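Local coordinates for protein condensin complex subunit 3 (Schizosaccharomyces pombe, PDB 5OQR) that serves as a regulatory subunit of condensin, the complex required to convert interphase chromatin into condensed, mitotic-like chromosomes, at residues L710-F715 / Q749-K754; E726-I731 / T764-S769. One frame throughout, in Å; residues are numbered along the deposited sequence.

Contact 1 (L710-F715 / Q749-K754)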
loop_
_atom_site.group_PDB
_atom_site.type_symbol
_atom_site.label_atom_id
_atom_site.label_comp_id
_atom_site.label_asym_id
_atom_site.label_seq_id
_atom_site.Cartn_x
_atom_site.Cartn_y
_atom_site.Cartn_z
ATOM N N LEU A 710 15.916 -2.024 -27.577
ATOM C CA LEU A 710 15.899 -0.667 -27.046
ATOM C C LEU A 710 17.206 0.056 -27.344
ATOM O O LEU A 710 17.211 1.268 -27.585
ATOM C CB LEU A 710 15.633 -0.702 -25.541
ATOM C CG LEU A 710 15.540 0.654 -24.842
ATOM C CD1 LEU A 710 14.400 1.480 -25.409
ATOM C CD2 LEU A 710 15.374 0.465 -23.349
ATOM N N ALA A 711 18.326 -0.667 -27.323
ATOM C CA ALA A 711 19.597 -0.077 -27.723
ATOM C C ALA A 711 19.511 0.482 -29.137
ATOM O O ALA A 711 19.918 1.619 -29.396
ATOM C CB ALA A 711 20.708 -1.119 -27.619
ATOM N N ASN A 712 18.970 -0.306 -30.068
ATOM C CA ASN A 712 18.788 0.177 -31.431
ATOM C C ASN A 712 17.912 1.423 -31.463
ATOM O O ASN A 712 18.182 2.360 -32.222
ATOM C CB ASN A 712 18.183 -0.925 -32.299
ATOM C CG ASN A 712 19.038 -2.171 -32.334
ATOM O OD1 ASN A 712 20.254 -2.111 -32.152
ATOM N ND2 ASN A 712 18.407 -3.314 -32.566
ATOM N N MET A 713 16.852 1.453 -30.648
ATOM C CA MET A 713 16.003 2.638 -30.579
ATOM C C MET A 713 16.805 3.853 -30.135
ATOM O O MET A 713 16.690 4.937 -30.716
ATOM C CB MET A 713 14.834 2.398 -29.619
ATOM C CG MET A 713 13.915 1.251 -30.003
ATOM S SD MET A 713 13.198 1.426 -31.643
ATOM C CE MET A 713 12.255 2.932 -31.443
ATOM N N ILE A 714 17.616 3.689 -29.092
ATOM C CA ILE A 714 18.411 4.801 -28.579
ATOM C C ILE A 714 19.345 5.332 -29.661
ATOM O O ILE A 714 19.409 6.541 -29.908
ATOM C CB ILE A 714 19.183 4.362 -27.321
ATOM C CG1 ILE A 714 18.194 4.029 -26.200
ATOM C CG2 ILE A 714 20.155 5.449 -26.872
ATOM C CD1 ILE A 714 18.812 3.377 -24.986
ATOM N N PHE A 715 20.077 4.438 -30.330
ATOM C CA PHE A 715 21.004 4.880 -31.369
ATOM C C PHE A 715 20.294 5.711 -32.428
ATOM O O PHE A 715 20.844 6.700 -32.923
ATOM C CB PHE A 715 21.690 3.674 -32.013
ATOM C CG PHE A 715 22.676 2.987 -31.116
ATOM C CD1 PHE A 715 23.648 3.709 -30.449
ATOM C CD2 PHE A 715 22.624 1.618 -30.931
ATOM C CE1 PHE A 715 24.548 3.082 -29.622
ATOM C CE2 PHE A 715 23.522 0.986 -30.103
ATOM C CZ PHE A 715 24.485 1.719 -29.448
ATOM N N GLN A 749 25.312 -8.274 -34.203
ATOM C CA GLN A 749 25.787 -7.624 -35.419
ATOM C C GLN A 749 24.861 -6.488 -35.829
ATOM O O GLN A 749 25.322 -5.431 -36.272
ATOM C CB GLN A 749 25.907 -8.647 -36.548
ATOM C CG GLN A 749 27.011 -9.670 -36.347
ATOM C CD GLN A 749 26.965 -10.785 -37.373
ATOM O OE1 GLN A 749 26.190 -10.734 -38.328
ATOM N NE2 GLN A 749 27.795 -11.801 -37.178
ATOM N N ARG A 750 23.549 -6.684 -35.683
ATOM C CA ARG A 750 22.600 -5.662 -36.104
ATOM C C ARG A 750 22.701 -4.421 -35.227
ATOM O O ARG A 750 22.609 -3.294 -35.724
ATOM C CB ARG A 750 21.177 -6.218 -36.076
ATOM C CG ARG A 750 20.275 -5.618 -37.139
ATOM C CD ARG A 750 18.877 -5.336 -36.619
ATOM N NE ARG A 750 18.110 -4.535 -37.570
ATOM C CZ ARG A 750 16.986 -3.888 -37.278
ATOM N NH1 ARG A 750 16.483 -3.935 -36.052
ATOM N NH2 ARG A 750 16.365 -3.185 -38.215
ATOM N N THR A 751 22.894 -4.605 -33.919
ATOM C CA THR A 751 22.995 -3.457 -33.026
ATOM C C THR A 751 24.299 -2.704 -33.247
ATOM O O THR A 751 24.333 -1.473 -33.148
ATOM C CB THR A 751 22.868 -3.907 -31.568
ATOM O OG1 THR A 751 21.557 -4.435 -31.347
ATOM C CG2 THR A 751 23.092 -2.744 -30.608
ATOM N N LYS A 752 25.384 -3.423 -33.544
ATOM C CA LYS A 752 26.641 -2.751 -33.847
ATOM C C LYS A 752 26.511 -1.891 -35.097
ATOM O O LYS A 752 27.054 -0.783 -35.157
ATOM C CB LYS A 752 27.763 -3.775 -34.007
ATOM C CG LYS A 752 29.128 -3.149 -34.230
ATOM C CD LYS A 752 30.252 -4.119 -33.911
ATOM C CE LYS A 752 31.613 -3.478 -34.133
ATOM N NZ LYS A 752 31.814 -3.069 -35.552
ATOM N N ARG A 753 25.791 -2.382 -36.107
ATOM C CA ARG A 753 25.481 -1.551 -37.265
ATOM C C ARG A 753 24.776 -0.271 -36.844
ATOM O O ARG A 753 25.072 0.811 -37.363
ATOM C CB ARG A 753 24.622 -2.335 -38.256
ATOM C CG ARG A 753 25.385 -2.893 -39.442
ATOM C CD ARG A 753 24.899 -4.286 -39.801
ATOM N NE ARG A 753 23.447 -4.342 -39.947
ATOM C CZ ARG A 753 22.730 -5.461 -39.898
ATOM N NH1 ARG A 753 23.325 -6.630 -39.698
ATOM N NH2 ARG A 753 21.413 -5.410 -40.040
ATOM N N LYS A 754 23.837 -0.375 -35.902
ATOM C CA LYS A 754 23.182 0.815 -35.370
ATOM C C LYS A 754 24.186 1.713 -34.661
ATOM O O LYS A 754 24.190 2.933 -34.850
ATOM C CB LYS A 754 22.056 0.410 -34.416
ATOM C CG LYS A 754 20.662 0.662 -34.947
ATOM C CD LYS A 754 20.217 -0.422 -35.903
ATOM C CE LYS A 754 18.855 -0.098 -36.487
ATOM N NZ LYS A 754 18.504 -0.986 -37.625
#
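N712 has its CG anti to its own carbonyl carbon (chi1 -58°), which swings the amide across to T751. T751 places its hydroxyl in the same way, with OG1 beside its backbone N. Its methyl CG2 lies anti to the backbone N and points to the edge of the F715 ring. The hydroxyl donates to the amide: T751 OG1 to N712 OD1 is 2.8 Å. The C=O...donor angle is 118°, with the donor tilted somewhat from the carbonyl plane. The two side chains cross at about a right angle. The CG2 methyl of T751 lies near the plane of the F715 ring, 3.8 Å from CE2. A711 CB meets the same methyl at 4.2 Å. K754 adds its first methylenes. Its CB lies 3.7 Å from F715 CD2, and its CG is 4.0 Å from N712 CB. The chain then bends at chi2, and its amine has a weak, long ion pair with E716. The R750 guanidinium ends near the N712 amide, NH1 to ND2 4.0 Å, with the two planes nearly perpendicular. The segments belong to helices 706-717 and 745-759, whose local axes run nearly parallel, 14° apart and 9.2 Å at closest approach. Such side-by-side helices, with a connecting helix between them in sequence, are characteristic of the HEAT-repeat solenoid; 706-717 lies in HEAT repeat 9. F776 of helix 767-785 and L734 of helix 725-736 both pack on A711 and F715. With an alanine in place of N712, the buried T751 hydroxyl would probably lose this acceptor, and a gap would probably open beside K754 CB and CD, where the amide lay. The contact thus joins one buried polar bond to an apolar layer, with the basic groups of R750 and K754 kept toward its outer margin.

Contact 2 (E726-I731 / T764-S769)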
loop_
_atom_site.group_PDB
_atom_site.type_symbol
_atom_site.label_atom_id
_atom_site.label_comp_id
_atom_site.label_asym_id
_atom_site.label_seq_id
_atom_site.Cartn_x
_atom_site.Cartn_y
_atom_site.Cartn_z
ATOM N N GLU A 726 20.855 15.847 -22.274
ATOM C CA GLU A 726 19.887 15.027 -22.991
ATOM C C GLU A 726 20.585 13.914 -23.764
ATOM O O GLU A 726 20.387 12.727 -23.486
ATOM C CB GLU A 726 19.056 15.912 -23.922
ATOM C CG GLU A 726 17.795 15.268 -24.461
ATOM C CD GLU A 726 16.796 16.294 -24.967
ATOM O OE1 GLU A 726 16.459 17.223 -24.202
ATOM O OE2 GLU A 726 16.358 16.183 -26.131
ATOM N N ARG A 727 21.427 14.284 -24.730
ATOM C CA ARG A 727 22.174 13.280 -25.477
ATOM C C ARG A 727 23.089 12.485 -24.555
ATOM O O ARG A 727 23.239 11.269 -24.715
ATOM C CB ARG A 727 22.974 13.952 -26.592
ATOM C CG ARG A 727 23.381 13.021 -27.721
ATOM C CD ARG A 727 24.062 13.789 -28.840
ATOM N NE ARG A 727 23.111 14.325 -29.811
ATOM C CZ ARG A 727 23.393 15.286 -30.686
ATOM N NH1 ARG A 727 24.598 15.840 -30.709
ATOM N NH2 ARG A 727 22.465 15.703 -31.536
ATOM N N LYS A 728 23.708 13.153 -23.579
ATOM C CA LYS A 728 24.479 12.443 -22.564
ATOM C C LYS A 728 23.620 11.411 -21.847
ATOM O O LYS A 728 24.037 10.265 -21.650
ATOM C CB LYS A 728 25.055 13.427 -21.547
ATOM C CG LYS A 728 26.485 13.869 -21.813
ATOM C CD LYS A 728 27.198 14.256 -20.521
ATOM C CE LYS A 728 27.429 13.044 -19.621
ATOM N NZ LYS A 728 28.464 13.287 -18.577
ATOM N N PHE A 729 22.416 11.811 -21.435
ATOM C CA PHE A 729 21.595 10.943 -20.601
ATOM C C PHE A 729 21.117 9.722 -21.374
ATOM O O PHE A 729 21.078 8.614 -20.830
ATOM C CB PHE A 729 20.408 11.724 -20.043
ATOM C CG PHE A 729 19.499 10.895 -19.195
ATOM C CD1 PHE A 729 18.236 10.554 -19.641
ATOM C CD2 PHE A 729 19.918 10.434 -17.961
ATOM C CE1 PHE A 729 17.403 9.781 -18.863
ATOM C CE2 PHE A 729 19.091 9.659 -17.179
ATOM C CZ PHE A 729 17.834 9.328 -17.631
ATOM N N MET A 730 20.747 9.901 -22.643
ATOM C CA MET A 730 20.300 8.764 -23.439
ATOM C C MET A 730 21.407 7.735 -23.604
ATOM O O MET A 730 21.132 6.531 -23.649
ATOM C CB MET A 730 19.804 9.241 -24.803
ATOM C CG MET A 730 18.639 10.217 -24.733
ATOM S SD MET A 730 17.220 9.579 -23.817
ATOM C CE MET A 730 16.622 8.322 -24.940
ATOM N N ILE A 731 22.662 8.184 -23.694
ATOM C CA ILE A 731 23.782 7.253 -23.776
ATOM C C ILE A 731 23.975 6.544 -22.444
ATOM O O ILE A 731 24.332 5.363 -22.401
ATOM C CB ILE A 731 25.057 7.997 -24.221
ATOM C CG1 ILE A 731 24.923 8.442 -25.676
ATOM C CG2 ILE A 731 26.301 7.116 -24.063
ATOM C CD1 ILE A 731 25.944 9.474 -26.099
ATOM N N THR A 764 30.191 15.390 -31.058
ATOM C CA THR A 764 31.226 15.616 -30.059
ATOM C C THR A 764 30.728 15.114 -28.709
ATOM O O THR A 764 29.720 15.606 -28.192
ATOM C CB THR A 764 31.591 17.097 -29.980
ATOM O OG1 THR A 764 31.869 17.591 -31.296
ATOM C CG2 THR A 764 32.815 17.297 -29.100
ATOM N N MET A 765 31.438 14.143 -28.143
ATOM C CA MET A 765 31.034 13.492 -26.908
ATOM C C MET A 765 32.131 13.613 -25.860
ATOM O O MET A 765 33.323 13.612 -26.179
ATOM C CB MET A 765 30.708 12.017 -27.150
ATOM C CG MET A 765 29.297 11.783 -27.656
ATOM S SD MET A 765 29.064 10.145 -28.359
ATOM C CE MET A 765 29.932 10.317 -29.915
ATOM N N ASP A 766 31.710 13.716 -24.604
ATOM C CA ASP A 766 32.633 13.808 -23.487
ATOM C C ASP A 766 33.248 12.441 -23.200
ATOM O O ASP A 766 32.973 11.445 -23.875
ATOM C CB ASP A 766 31.915 14.356 -22.256
ATOM C CG ASP A 766 30.853 13.413 -21.739
ATOM O OD1 ASP A 766 31.188 12.531 -20.924
ATOM O OD2 ASP A 766 29.685 13.552 -22.151
ATOM N N SER A 767 34.086 12.389 -22.164
ATOM C CA SER A 767 34.832 11.172 -21.867
ATOM C C SER A 767 33.906 10.034 -21.457
ATOM O O SER A 767 34.005 8.922 -21.987
ATOM C CB SER A 767 35.855 11.448 -20.766
ATOM O OG SER A 767 36.887 12.294 -21.230
ATOM N N THR A 768 33.008 10.287 -20.502
ATOM C CA THR A 768 32.161 9.213 -19.993
ATOM C C THR A 768 31.258 8.660 -21.091
ATOM O O THR A 768 31.078 7.442 -21.199
ATOM C CB THR A 768 31.330 9.704 -18.806
ATOM O OG1 THR A 768 30.401 10.702 -19.242
ATOM C CG2 THR A 768 32.229 10.288 -17.725
ATOM N N SER A 769 30.686 9.536 -21.919
ATOM C CA SER A 769 29.909 9.068 -23.061
ATOM C C SER A 769 30.738 8.130 -23.929
ATOM O O SER A 769 30.327 6.999 -24.212
ATOM C CB SER A 769 29.413 10.257 -23.884
ATOM O OG SER A 769 28.682 11.169 -23.087
#
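K728 reaches across to D766 and T768 at the start of helix 767-785. Its amine makes a weak hydrogen bond, K728 NZ to T768 OG1 at 3.3 Å, and a long salt bridge, NZ to D766 OD1 at 3.7 Å. K728 crosses D766 at about a right angle, its CG and CD passing beside OD2. The bend at chi3, about this CG-CD bond, carries the amine on to T768. The carboxylate is mostly satisfied within its own segment. D766 OD1 accepts from S769 N at 3.2 Å, a bond that meets it from above the carboxylate plane. It also accepts from T768 OG1 at 2.6 Å, through its syn lone pair. T768 OG1 thus donates to D766 and accepts the weak bond from K728. D766 OD2 takes the hydroxyl of S769, at 2.7 Å from OG, again from above the plane. D766 is at the N-cap position, and its bond from S769 N is the capping bond. Its negative charge sits at the N-terminus of the helix, where it would probably be stabilised by the helix dipole. With chi1 at 66°, CG lies between the backbone N and the carbonyl carbon, and the carboxylate turns back over the first turn. Helix 725-736, which carries K728, lies in HEAT repeat 9 and packs against this last modelled helix. Y758 of helix 745-759 touches both I731 and M765. I731 CD1 meets M765 SD at 3.9 Å and S769 CB at 4.2 Å.

In the fold
The two contacts tie together the last four helices of the chain, 706-717, 725-736, 745-759 and 767-785. Along the sequence they interleave: contact 1 joins the first and third helices, contact 2 the second and fourth. Their centres are about 16 Å apart, and they touch directly where I714 CG2 meets M730 O at 3.5 Å. Other helix pairs also bridge them. Helix 767-785, which D766 caps, also packs on contact 1, and helix 745-759 also packs on contact 2. The centres of contacts 1 and 2 lie about 39 and 38 Å from the centre of the chain, at the C-terminal end of the solenoid.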